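Beta-galactosidase (Marinomonas sp. ef1, PDB 6Y2K) hydrolyses terminal beta-D-galactose residues from beta-galactosides, as a cold-active GH42 enzyme that assembles as a hexamer. Local coordinates at residues L310-Q315 against W339-H344; P317-W322 against P327-G332; A333-T338 against A382-Q387; L368-P371 against E375-A378. All blocks are in the same frame, centred on the assembly; numbering follows the deposited sequence.

Contact 1. Residues L310-Q315 against W339-H344; sequences LWIMEQ and WEAFSH
Ala-341, near the end of helix 333-343, sets its methyl group against the tip of Ile-312 on barrel strand 310-315. Ala-341 CB lies 3.6 Å from Ile-312 CD1, and Ile-312 CG1 follows behind at 4.1 Å from the same methyl. The longer branch of the isoleucine does the touching, with CG1 anti to the carbonyl carbon (chi1 -79°), and the second torsion then swings CD1 onto the alanine methyl. A bulky strand residue thus meets a small helix residue, so the helix can lie with Ala-341 CA 7.4 Å from Ile-312 CA. Two residues back along the strand, Leu-310 projects from the same side. Its CD2 rests 3.9 Å from His-344 O, a van der Waals contact with the backbone where the chain leaves the helix. The imidazole of His-344 turns elsewhere, ND1 being hydrogen-bonded to Asp-300. His-299 of helix 294-305 also packs against Leu-310, Ile-312 and Ala-341. Toward the other end of the strand the contact becomes polar: Gln-315 NE2 donates to a water 3.2 Å away, and this water gives a weak bond to Glu-340 OE1, which also pairs with His-299. This is the strand-to-helix packing of one beta-alpha-beta unit of the TIM barrel. With no direct hydrogen bond across it, the fit rests on the shapes of the aliphatic groups, supplemented by one weak water link.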
loop_
_atom_site.group_PDB
_atom_site.type_symbol
_atom_site.label_atom_id
_atom_site.label_comp_id
_atom_site.label_asym_id
_atom_site.label_seq_id
_atom_site.Cartn_x
_atom_site.Cartn_y
_atom_site.Cartn_z
ATOM N N LEU A 310 -30.515 -34.777 15.799
ATOM C CA LEU A 310 -29.162 -34.225 15.770
ATOM C C LEU A 310 -28.585 -34.237 17.168
ATOM O O LEU A 310 -29.251 -33.776 18.092
ATOM C CB LEU A 310 -29.219 -32.766 15.303
ATOM C CG LEU A 310 -27.939 -31.916 15.392
ATOM C CD1 LEU A 310 -26.900 -32.428 14.404
ATOM C CD2 LEU A 310 -28.245 -30.449 15.137
ATOM N N TRP A 311 -27.363 -34.759 17.312
ATOM C CA TRP A 311 -26.529 -34.567 18.495
ATOM C C TRP A 311 -25.205 -33.927 18.074
ATOM O O TRP A 311 -24.810 -34.004 16.909
ATOM C CB TRP A 311 -26.174 -35.893 19.182
ATOM C CG TRP A 311 -27.298 -36.721 19.752
ATOM C CD1 TRP A 311 -28.616 -36.398 19.841
ATOM C CD2 TRP A 311 -27.164 -38.017 20.339
ATOM N NE1 TRP A 311 -29.325 -37.421 20.428
ATOM C CE2 TRP A 311 -28.451 -38.428 20.751
ATOM C CE3 TRP A 311 -26.079 -38.875 20.550
ATOM C CZ2 TRP A 311 -28.687 -39.672 21.361
ATOM C CZ3 TRP A 311 -26.312 -40.121 21.159
ATOM C CH2 TRP A 311 -27.609 -40.497 21.564
ATOM N N ILE A 312 -24.522 -33.305 19.029
ATOM C CA ILE A 312 -23.113 -32.976 18.877
ATOM C C ILE A 312 -22.400 -33.956 19.809
ATOM O O ILE A 312 -22.507 -33.837 21.026
ATOM C CB ILE A 312 -22.794 -31.507 19.250
ATOM C CG1 ILE A 312 -23.190 -30.548 18.112
ATOM C CG2 ILE A 312 -21.293 -31.321 19.504
ATOM C CD1 ILE A 312 -24.644 -30.565 17.701
ATOM N N MET A 313 -21.716 -34.947 19.236
ATOM C CA MET A 313 -21.002 -35.952 20.024
ATOM C C MET A 313 -19.721 -35.402 20.637
ATOM O O MET A 313 -19.333 -35.838 21.713
ATOM C CB MET A 313 -20.663 -37.173 19.171
ATOM C CG MET A 313 -20.159 -38.376 19.952
ATOM S SD MET A 313 -21.451 -39.052 21.027
ATOM C CE MET A 313 -22.401 -39.961 19.825
ATOM N N GLU A 314 -19.058 -34.474 19.942
ATOM C CA GLU A 314 -17.801 -33.878 20.415
ATOM C C GLU A 314 -17.822 -32.361 20.211
ATOM O O GLU A 314 -17.828 -31.881 19.075
ATOM C CB GLU A 314 -16.591 -34.478 19.678
ATOM C CG GLU A 314 -16.444 -35.999 19.771
ATOM C CD GLU A 314 -15.260 -36.545 18.995
ATOM O OE1 GLU A 314 -14.415 -35.742 18.556
ATOM O OE2 GLU A 314 -15.160 -37.789 18.816
ATOM N N GLN A 315 -17.847 -31.613 21.314
ATOM C CA GLN A 315 -17.817 -30.147 21.278
ATOM C C GLN A 315 -16.506 -29.630 21.848
ATOM O O GLN A 315 -16.107 -30.021 22.962
ATOM C CB GLN A 315 -18.980 -29.568 22.090
ATOM C CG GLN A 315 -19.100 -28.046 22.046
ATOM C CD GLN A 315 -19.357 -27.526 20.639
ATOM O OE1 GLN A 315 -20.386 -27.840 20.035
ATOM N NE2 GLN A 315 -18.430 -26.724 20.116
ATOM N N TRP A 339 -25.385 -23.356 23.127
ATOM C CA TRP A 339 -26.689 -22.767 22.772
ATOM C C TRP A 339 -26.919 -22.754 21.276
ATOM O O TRP A 339 -28.036 -22.972 20.822
ATOM C CB TRP A 339 -26.861 -21.353 23.329
ATOM C CG TRP A 339 -27.363 -21.357 24.723
ATOM C CD1 TRP A 339 -26.709 -20.931 25.832
ATOM C CD2 TRP A 339 -28.627 -21.852 25.161
ATOM N NE1 TRP A 339 -27.497 -21.110 26.948
ATOM C CE2 TRP A 339 -28.680 -21.684 26.562
ATOM C CE3 TRP A 339 -29.725 -22.418 24.508
ATOM C CZ2 TRP A 339 -29.792 -22.059 27.318
ATOM C CZ3 TRP A 339 -30.836 -22.799 25.267
ATOM C CH2 TRP A 339 -30.861 -22.605 26.653
ATOM N N GLU A 340 -25.855 -22.496 20.517
ATOM C CA GLU A 340 -25.914 -22.548 19.057
ATOM C C GLU A 340 -26.484 -23.892 18.619
ATOM O O GLU A 340 -27.482 -23.935 17.889
ATOM C CB GLU A 340 -24.511 -22.304 18.466
ATOM C CG GLU A 340 -24.359 -22.436 16.962
ATOM C CD GLU A 340 -22.905 -22.696 16.592
ATOM O OE1 GLU A 340 -22.532 -23.886 16.527
ATOM O OE2 GLU A 340 -22.136 -21.722 16.408
ATOM N N ALA A 341 -25.873 -24.983 19.082
ATOM C CA ALA A 341 -26.345 -26.332 18.717
ATOM C C ALA A 341 -27.814 -26.548 19.112
ATOM O O ALA A 341 -28.608 -27.062 18.307
ATOM C CB ALA A 341 -25.461 -27.404 19.324
ATOM N N PHE A 342 -28.186 -26.118 20.320
ATOM C CA PHE A 342 -29.595 -26.219 20.778
ATOM C C PHE A 342 -30.563 -25.447 19.880
ATOM O O PHE A 342 -31.652 -25.942 19.594
ATOM C CB PHE A 342 -29.759 -25.735 22.221
ATOM C CG PHE A 342 -29.087 -26.608 23.266
ATOM C CD1 PHE A 342 -28.823 -27.965 23.052
ATOM C CD2 PHE A 342 -28.764 -26.063 24.495
ATOM C CE1 PHE A 342 -28.209 -28.732 24.035
ATOM C CE2 PHE A 342 -28.179 -26.834 25.490
ATOM C CZ PHE A 342 -27.894 -28.167 25.258
ATOM N N SER A 343 -30.161 -24.266 19.408
ATOM C CA SER A 343 -31.001 -23.477 18.480
ATOM C C SER A 343 -31.284 -24.180 17.141
ATOM O O SER A 343 -32.310 -23.906 16.510
ATOM C CB SER A 343 -30.415 -22.075 18.242
ATOM O OG SER A 343 -29.326 -22.087 17.318
ATOM N N HIS A 344 -30.381 -25.071 16.714
ATOM C CA HIS A 344 -30.573 -25.897 15.514
ATOM C C HIS A 344 -31.253 -27.252 15.812
ATOM O O HIS A 344 -31.327 -28.113 14.926
ATOM C CB HIS A 344 -29.223 -26.117 14.792
ATOM C CG HIS A 344 -28.656 -24.877 14.164
ATOM N ND1 HIS A 344 -28.782 -24.601 12.819
ATOM C CD2 HIS A 344 -27.970 -23.836 14.698
ATOM C CE1 HIS A 344 -28.202 -23.441 12.553
ATOM N NE2 HIS A 344 -27.698 -22.956 13.675
HETATM O O HOH W 1 -19.716 -25.346 17.562
#

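Contact 2. Residues P317-W322 against P327-G332; sequences PGPVNW and PTPADG
Pro-319 and Thr-328 run alongside one another in the same direction, and the threonine torsion decides which branch meets the ring: at chi1 47° CG2 is anti to the carbonyl carbon, and its methyl sits 4.1 Å from Pro-319 CG. Just before the proline, Gly-318 is almost fully extended, a backbone shape that glycine adopts readily, and Pro-319 CD occupies the space where a beta carbon would stand. Across the contact, Pro-329 CG packs 3.7 Å from Gly-318 CA. The two proline rings cross at about a right angle and meet through their delta carbons, Pro-319 CD to Pro-329 CD at 4.0 Å. At another corner of the Pro-319 ring, CB packs 3.7 Å from Pro-327 O. That carbonyl also accepts from a water at 2.9 Å, which in turn takes the N-H of Val-320, bridging the two segments. Both segments belong to the long loop joining strand 310-315 to helix 333-343, and this loop is part of a subunit interface. In the second subunit, Asp-527 accepts from Thr-328 N, Gln-429 donates to Val-320 O, and Val-526 packs on Pro-319. Because they restrict phi, the prolines probably limit the loop's flexibility without a direct hydrogen bond between its halves. The rings pack on each other, and Pro-319 and Pro-327 also meet the second subunit; Val-320 N and Pro-327 O are taken by the water, Val-320 O and Thr-328 N by the neighbouring subunit.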
loop_
_atom_site.group_PDB
_atom_site.type_symbol
_atom_site.label_atom_id
_atom_site.label_comp_id
_atom_site.label_asym_id
_atom_site.label_seq_id
_atom_site.Cartn_x
_atom_site.Cartn_y
_atom_site.Cartn_z
ATOM N N PRO A 317 -13.995 -27.718 23.932
ATOM C CA PRO A 317 -14.090 -27.107 25.264
ATOM C C PRO A 317 -12.965 -26.126 25.608
ATOM O O PRO A 317 -12.998 -25.494 26.674
ATOM C CB PRO A 317 -13.969 -28.329 26.177
ATOM C CG PRO A 317 -12.923 -29.148 25.483
ATOM C CD PRO A 317 -13.141 -28.927 23.995
ATOM N N GLY A 318 -11.974 -26.021 24.728
ATOM C CA GLY A 318 -10.737 -25.306 25.008
ATOM C C GLY A 318 -9.823 -25.490 23.806
ATOM O O GLY A 318 -10.280 -25.966 22.760
ATOM N N PRO A 319 -8.534 -25.134 23.938
ATOM C CA PRO A 319 -7.642 -25.300 22.787
ATOM C C PRO A 319 -7.477 -26.774 22.399
ATOM O O PRO A 319 -7.439 -27.642 23.285
ATOM C CB PRO A 319 -6.309 -24.721 23.277
ATOM C CG PRO A 319 -6.373 -24.804 24.760
ATOM C CD PRO A 319 -7.824 -24.618 25.123
ATOM N N VAL A 320 -7.404 -27.042 21.092
ATOM C CA VAL A 320 -7.150 -28.389 20.566
ATOM C C VAL A 320 -5.664 -28.533 20.145
ATOM O O VAL A 320 -4.880 -27.602 20.307
ATOM C CB VAL A 320 -8.132 -28.758 19.425
ATOM C CG1 VAL A 320 -9.585 -28.645 19.906
ATOM C CG2 VAL A 320 -7.912 -27.918 18.173
ATOM N N ASN A 321 -5.288 -29.707 19.628
ATOM C CA ASN A 321 -3.888 -30.033 19.295
ATOM C C ASN A 321 -3.574 -30.052 17.799
ATOM O O ASN A 321 -2.404 -29.965 17.431
ATOM C CB ASN A 321 -3.534 -31.427 19.817
ATOM C CG ASN A 321 -4.420 -32.508 19.215
ATOM O OD1 ASN A 321 -5.611 -32.561 19.526
ATOM N ND2 ASN A 321 -3.865 -33.336 18.317
ATOM N N TRP A 322 -4.595 -30.201 16.956
ATOM C CA TRP A 322 -4.399 -30.717 15.587
ATOM C C TRP A 322 -4.360 -29.682 14.461
ATOM O O TRP A 322 -3.915 -30.007 13.366
ATOM C CB TRP A 322 -5.409 -31.830 15.260
ATOM C CG TRP A 322 -6.850 -31.525 15.564
ATOM C CD1 TRP A 322 -7.567 -31.966 16.640
ATOM C CD2 TRP A 322 -7.749 -30.735 14.780
ATOM N NE1 TRP A 322 -8.850 -31.490 16.580
ATOM C CE2 TRP A 322 -8.993 -30.739 15.444
ATOM C CE3 TRP A 322 -7.627 -30.022 13.578
ATOM C CZ2 TRP A 322 -10.103 -30.053 14.955
ATOM C CZ3 TRP A 322 -8.744 -29.345 13.085
ATOM C CH2 TRP A 322 -9.961 -29.361 13.777
ATOM N N PRO A 327 -5.535 -21.535 19.196
ATOM C CA PRO A 327 -5.804 -20.522 20.214
ATOM C C PRO A 327 -6.776 -21.016 21.280
ATOM O O PRO A 327 -7.503 -21.983 21.050
ATOM C CB PRO A 327 -6.433 -19.387 19.401
ATOM C CG PRO A 327 -7.138 -20.097 18.302
ATOM C CD PRO A 327 -6.215 -21.216 17.925
ATOM N N THR A 328 -6.749 -20.370 22.447
ATOM C CA THR A 328 -7.784 -20.552 23.458
ATOM C C THR A 328 -9.086 -19.884 22.981
ATOM O O THR A 328 -9.042 -18.804 22.380
ATOM C CB THR A 328 -7.387 -19.934 24.808
ATOM O OG1 THR A 328 -6.875 -18.613 24.611
ATOM C CG2 THR A 328 -6.326 -20.790 25.509
ATOM N N PRO A 329 -10.246 -20.513 23.244
ATOM C CA PRO A 329 -11.521 -19.856 22.911
ATOM C C PRO A 329 -11.754 -18.586 23.714
ATOM O O PRO A 329 -11.193 -18.429 24.804
ATOM C CB PRO A 329 -12.584 -20.916 23.261
ATOM C CG PRO A 329 -11.862 -22.208 23.426
ATOM C CD PRO A 329 -10.444 -21.870 23.790
ATOM N N ALA A 330 -12.565 -17.677 23.181
ATOM C CA ALA A 330 -12.976 -16.487 23.943
ATOM C C ALA A 330 -13.740 -16.945 25.180
ATOM O O ALA A 330 -14.391 -17.993 25.151
ATOM C CB ALA A 330 -13.872 -15.581 23.113
ATOM N N ASP A 331 -13.653 -16.172 26.254
ATOM C CA ASP A 331 -14.468 -16.444 27.432
ATOM C C ASP A 331 -15.939 -16.380 27.006
ATOM O O ASP A 331 -16.353 -15.444 26.323
ATOM C CB ASP A 331 -14.148 -15.461 28.570
ATOM C CG ASP A 331 -12.793 -15.756 29.262
ATOM O OD1 ASP A 331 -12.246 -16.896 29.172
ATOM O OD2 ASP A 331 -12.277 -14.836 29.939
ATOM N N GLY A 332 -16.695 -17.421 27.358
ATOM C CA GLY A 332 -18.092 -17.588 26.932
ATOM C C GLY A 332 -18.323 -18.366 25.633
ATOM O O GLY A 332 -19.475 -18.705 25.309
HETATM O O HOH W 2 -7.960 -24.313 19.461
#

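Contact 3. Residues A333-T338 against A382-Q387; sequences AVRLWT and ATLVAQ
Val-385 fits its two methyl groups against two residues one turn apart on helix 333-343. Val-385 CG2 lies over the start of the Arg-335 chain, 3.8 Å from Arg-335 CG, while Val-385 CG1 meets the methyl of Thr-338, CG2, at 3.7 Å. Farther along the arginine, Leu-384 CD1 touches Arg-335 CD at 3.6 Å. The arginine reaches this leucine because CG is anti to the backbone N (chi1 164°) and the chain stays extended to NE. Beyond it, the guanidinium is held by Glu-388, one turn on from Leu-384, and by Asp-649. Thr-338 is fixed from behind: OG1 donates to Val-334 O at 2.7 Å, from the face of that carbonyl plane opposite the one used by Thr-338 N, and OG1 also bonds Tyr-351 OH. The methyl is thereby held toward Val-385. Over segments 333-338 and 382-387 the axes approach to 9.3 Å and cross at -42°, joining the helix after barrel strand 310-315 to the helix after strand 348-352. Arginine suits the seam because its methylenes pack like an aliphatic chain while its charge finds carboxylates at the margin; the interface is apolar between the segments, and the ionic pairing lies outside them.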
loop_
_atom_site.group_PDB
_atom_site.type_symbol
_atom_site.label_atom_id
_atom_site.label_comp_id
_atom_site.label_asym_id
_atom_site.label_seq_id
_atom_site.Cartn_x
_atom_site.Cartn_y
_atom_site.Cartn_z
ATOM N N ALA A 333 -17.254 -18.675 24.891
ATOM C CA ALA A 333 -17.398 -19.365 23.601
ATOM C C ALA A 333 -17.982 -20.778 23.709
ATOM O O ALA A 333 -18.731 -21.188 22.835
ATOM C CB ALA A 333 -16.082 -19.390 22.829
ATOM N N VAL A 334 -17.657 -21.515 24.773
ATOM C CA VAL A 334 -18.193 -22.876 24.922
ATOM C C VAL A 334 -19.716 -22.807 25.158
ATOM O O VAL A 334 -20.475 -23.595 24.591
ATOM C CB VAL A 334 -17.476 -23.679 26.033
ATOM C CG1 VAL A 334 -18.134 -25.048 26.219
ATOM C CG2 VAL A 334 -15.980 -23.821 25.709
ATOM N N ARG A 335 -20.148 -21.861 25.996
ATOM C CA ARG A 335 -21.581 -21.568 26.167
ATOM C C ARG A 335 -22.229 -21.188 24.836
ATOM O O ARG A 335 -23.306 -21.683 24.506
ATOM C CB ARG A 335 -21.778 -20.452 27.194
ATOM C CG ARG A 335 -23.156 -19.804 27.194
ATOM C CD ARG A 335 -23.336 -18.954 28.439
ATOM N NE ARG A 335 -24.641 -18.298 28.450
ATOM C CZ ARG A 335 -24.915 -17.112 27.907
ATOM N NH1 ARG A 335 -23.991 -16.407 27.255
ATOM N NH2 ARG A 335 -26.149 -16.632 28.001
ATOM N N LEU A 336 -21.553 -20.311 24.091
ATOM C CA LEU A 336 -22.025 -19.848 22.786
ATOM C C LEU A 336 -22.300 -21.032 21.862
ATOM O O LEU A 336 -23.382 -21.135 21.291
ATOM C CB LEU A 336 -20.995 -18.895 22.149
ATOM C CG LEU A 336 -21.382 -17.979 20.983
ATOM C CD1 LEU A 336 -20.144 -17.215 20.551
ATOM C CD2 LEU A 336 -21.969 -18.694 19.780
ATOM N N TRP A 337 -21.309 -21.915 21.724
ATOM C CA TRP A 337 -21.415 -23.058 20.808
ATOM C C TRP A 337 -22.491 -24.042 21.237
ATOM O O TRP A 337 -23.147 -24.654 20.392
ATOM C CB TRP A 337 -20.067 -23.797 20.679
ATOM C CG TRP A 337 -18.925 -22.961 20.170
ATOM C CD1 TRP A 337 -18.982 -21.979 19.220
ATOM C CD2 TRP A 337 -17.549 -23.065 20.558
ATOM N NE1 TRP A 337 -17.729 -21.450 19.004
ATOM C CE2 TRP A 337 -16.831 -22.097 19.814
ATOM C CE3 TRP A 337 -16.852 -23.875 21.477
ATOM C CZ2 TRP A 337 -15.445 -21.917 19.951
ATOM C CZ3 TRP A 337 -15.476 -23.695 21.615
ATOM C CH2 TRP A 337 -14.785 -22.723 20.846
ATOM N N THR A 338 -22.663 -24.194 22.550
ATOM C CA THR A 338 -23.667 -25.103 23.104
ATOM C C THR A 338 -25.079 -24.614 22.788
ATOM O O THR A 338 -25.881 -25.376 22.234
ATOM C CB THR A 338 -23.466 -25.304 24.622
ATOM O OG1 THR A 338 -22.118 -25.716 24.880
ATOM C CG2 THR A 338 -24.417 -26.370 25.185
ATOM N N ALA A 382 -20.309 -24.930 30.935
ATOM C CA ALA A 382 -21.277 -26.029 30.861
ATOM C C ALA A 382 -22.294 -25.966 32.006
ATOM O O ALA A 382 -23.499 -26.114 31.780
ATOM C CB ALA A 382 -20.564 -27.377 30.871
ATOM N N THR A 383 -21.791 -25.756 33.225
ATOM C CA THR A 383 -22.632 -25.591 34.415
ATOM C C THR A 383 -23.669 -24.478 34.214
ATOM O O THR A 383 -24.849 -24.666 34.499
ATOM C CB THR A 383 -21.766 -25.330 35.673
ATOM O OG1 THR A 383 -20.887 -26.446 35.882
ATOM C CG2 THR A 383 -22.630 -25.136 36.922
ATOM N N LEU A 384 -23.219 -23.343 33.675
ATOM C CA LEU A 384 -24.089 -22.196 33.396
ATOM C C LEU A 384 -25.178 -22.531 32.379
ATOM O O LEU A 384 -26.348 -22.190 32.593
ATOM C CB LEU A 384 -23.265 -21.009 32.885
ATOM C CG LEU A 384 -23.688 -19.554 33.143
ATOM C CD1 LEU A 384 -23.203 -18.651 32.013
ATOM C CD2 LEU A 384 -25.167 -19.338 33.391
ATOM N N VAL A 385 -24.803 -23.195 31.278
ATOM C CA VAL A 385 -25.789 -23.601 30.263
ATOM C C VAL A 385 -26.878 -24.496 30.898
ATOM O O VAL A 385 -28.068 -24.283 30.654
ATOM C CB VAL A 385 -25.141 -24.288 29.027
ATOM C CG1 VAL A 385 -26.197 -24.878 28.098
ATOM C CG2 VAL A 385 -24.279 -23.302 28.241
ATOM N N ALA A 386 -26.476 -25.470 31.720
ATOM C CA ALA A 386 -27.438 -26.379 32.364
ATOM C C ALA A 386 -28.465 -25.611 33.211
ATOM O O ALA A 386 -29.663 -25.902 33.153
ATOM C CB ALA A 386 -26.709 -27.414 33.219
ATOM N N GLN A 387 -27.984 -24.623 33.966
ATOM C CA GLN A 387 -28.852 -23.722 34.743
ATOM C C GLN A 387 -29.758 -22.917 33.811
ATOM O O GLN A 387 -30.961 -22.808 34.057
ATOM C CB GLN A 387 -28.025 -22.777 35.622
ATOM C CG GLN A 387 -27.263 -23.491 36.734
ATOM C CD GLN A 387 -26.091 -22.698 37.320
ATOM O OE1 GLN A 387 -25.640 -21.687 36.759
ATOM N NE2 GLN A 387 -25.580 -23.173 38.462
#

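Contact 4. Residues L368-P371 against E375-A378; sequences LLRP and EAEA
Arg-370 CG passes loosely by Ala-376 CB, and the arginine ends at a water shared with the backbone of Glu-375. From CB its chain sets off with CG anti to the carbonyl carbon (chi1 -56°), which leaves CG 4.3 Å from Ala-376 CB. CD carries the chain on to the guanidinium, where NE is hydrogen-bonded to a residue adjoining the segments and NH2 forms a salt bridge with Asp-372 inside the loop. NH1 donates to the water at 2.9 Å, and this water donates to Glu-375 O at 3.1 Å. The same guanidinium has a long, weak ion pair with Glu-524 of the second subunit. Behind the arginine the backbones are tied directly: Ala-376 N gives its hydrogen to Leu-368 O at 2.8 Å, nearly straight (164°), though the donor is tilted 28° from the carbonyl plane. Here Leu-369 and Glu-375 form a single beta bridge. The alanine, with only a methyl group, can sit against the carbonyl it binds, CB 3.5 Å from Leu-368 O. Flanking this bond, Leu-369 CD2 packs 3.8 Å from Glu-375 CA, crossing the base of the glutamate, whose carboxylate goes to Lys-380 and His-23. Leu-368 turns its CD2 onto Ala-378 CB at 3.6 Å, on the first turn of helix 377-395. The bridge therefore closes a short loop leading into that helix. A nearly straight backbone bond ties the ends of the loop together, while the methylenes of Arg-370 and Glu-375 pack on apolar neighbours and their charged ends reach polar partners.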
loop_
_atom_site.group_PDB
_atom_site.type_symbol
_atom_site.label_atom_id
_atom_site.label_comp_id
_atom_site.label_asym_id
_atom_site.label_seq_id
_atom_site.Cartn_x
_atom_site.Cartn_y
_atom_site.Cartn_z
ATOM N N LEU A 368 -12.819 -30.637 29.977
ATOM C CA LEU A 368 -13.506 -29.930 31.067
ATOM C C LEU A 368 -12.599 -29.790 32.278
ATOM O O LEU A 368 -12.718 -28.817 33.009
ATOM C CB LEU A 368 -14.806 -30.622 31.499
ATOM C CG LEU A 368 -15.939 -30.893 30.502
ATOM C CD1 LEU A 368 -17.292 -30.935 31.223
ATOM C CD2 LEU A 368 -15.999 -29.902 29.356
ATOM N N LEU A 369 -11.721 -30.777 32.486
ATOM C CA LEU A 369 -10.674 -30.729 33.503
ATOM C C LEU A 369 -9.287 -30.668 32.870
ATOM O O LEU A 369 -9.083 -31.162 31.762
ATOM C CB LEU A 369 -10.725 -31.983 34.388
ATOM C CG LEU A 369 -12.067 -32.368 35.019
ATOM C CD1 LEU A 369 -11.861 -33.547 35.964
ATOM C CD2 LEU A 369 -12.705 -31.201 35.744
ATOM N N ARG A 370 -8.337 -30.108 33.621
ATOM C CA ARG A 370 -6.916 -30.139 33.269
ATOM C C ARG A 370 -6.336 -31.526 33.574
ATOM O O ARG A 370 -6.993 -32.337 34.247
ATOM C CB ARG A 370 -6.146 -29.096 34.075
ATOM C CG ARG A 370 -6.651 -27.670 33.954
ATOM C CD ARG A 370 -5.647 -26.693 34.521
ATOM N NE ARG A 370 -5.219 -26.996 35.901
ATOM C CZ ARG A 370 -5.216 -26.153 36.942
ATOM N NH1 ARG A 370 -5.669 -24.902 36.845
ATOM N NH2 ARG A 370 -4.746 -26.578 38.113
ATOM N N PRO A 371 -5.101 -31.812 33.108
ATOM C CA PRO A 371 -4.523 -33.131 33.407
ATOM C C PRO A 371 -4.407 -33.474 34.910
ATOM O O PRO A 371 -4.399 -34.656 35.263
ATOM C CB PRO A 371 -3.145 -33.074 32.736
ATOM C CG PRO A 371 -3.305 -32.076 31.640
ATOM C CD PRO A 371 -4.221 -31.033 32.216
ATOM N N GLU A 375 -10.654 -28.092 37.544
ATOM C CA GLU A 375 -11.572 -27.628 36.496
ATOM C C GLU A 375 -10.885 -26.640 35.540
ATOM O O GLU A 375 -10.062 -25.818 35.960
ATOM C CB GLU A 375 -12.848 -27.000 37.091
ATOM C CG GLU A 375 -13.851 -28.022 37.620
ATOM C CD GLU A 375 -15.201 -27.421 38.019
ATOM O OE1 GLU A 375 -15.306 -26.189 38.156
ATOM O OE2 GLU A 375 -16.179 -28.186 38.187
ATOM N N ALA A 376 -11.198 -26.779 34.256
ATOM C CA ALA A 376 -10.809 -25.824 33.231
ATOM C C ALA A 376 -12.042 -25.000 32.880
ATOM O O ALA A 376 -13.116 -25.218 33.435
ATOM C CB ALA A 376 -10.274 -26.554 32.003
ATOM N N GLU A 377 -11.886 -24.084 31.931
ATOM C CA GLU A 377 -12.913 -23.080 31.629
ATOM C C GLU A 377 -14.270 -23.670 31.217
ATOM O O GLU A 377 -15.319 -23.144 31.605
ATOM C CB GLU A 377 -12.395 -22.100 30.558
ATOM C CG GLU A 377 -11.410 -21.046 31.082
ATOM C CD GLU A 377 -9.999 -21.545 31.428
ATOM O OE1 GLU A 377 -9.647 -22.743 31.249
ATOM O OE2 GLU A 377 -9.208 -20.701 31.900
ATOM N N ALA A 378 -14.259 -24.761 30.452
ATOM C CA ALA A 378 -15.515 -25.359 29.972
ATOM C C ALA A 378 -16.428 -25.901 31.075
ATOM O O ALA A 378 -17.643 -25.971 30.880
ATOM C CB ALA A 378 -15.247 -26.453 28.952
HETATM O O HOH W 3 -7.660 -24.170 34.811
#

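How the contacts relate
All four contacts lie around the last two strands of the TIM barrel and the helices that follow them. Contacts 1 and 3 share helix 333-343, their centres about 11 Å apart: contact 1 binds it to the barrel wall and contact 3 to helix 377-395, and Phe-342 CE2 joins them by packing 3.8 Å from Val-385 CG1. Contacts 2 and 4, also about 11 Å apart between centres, meet where Ala-378 CB touches Pro-317 O at 3.3 Å; both face the second subunit. Pro-329 CB on Trp-337 CH2, 3.7 Å, couples contact 2 to contact 3. In GH42 enzymes the nucleophile sits near the end of the seventh strand, so contact 1 and the loop of contact 2 probably connect the catalytic region with the hexamer interface.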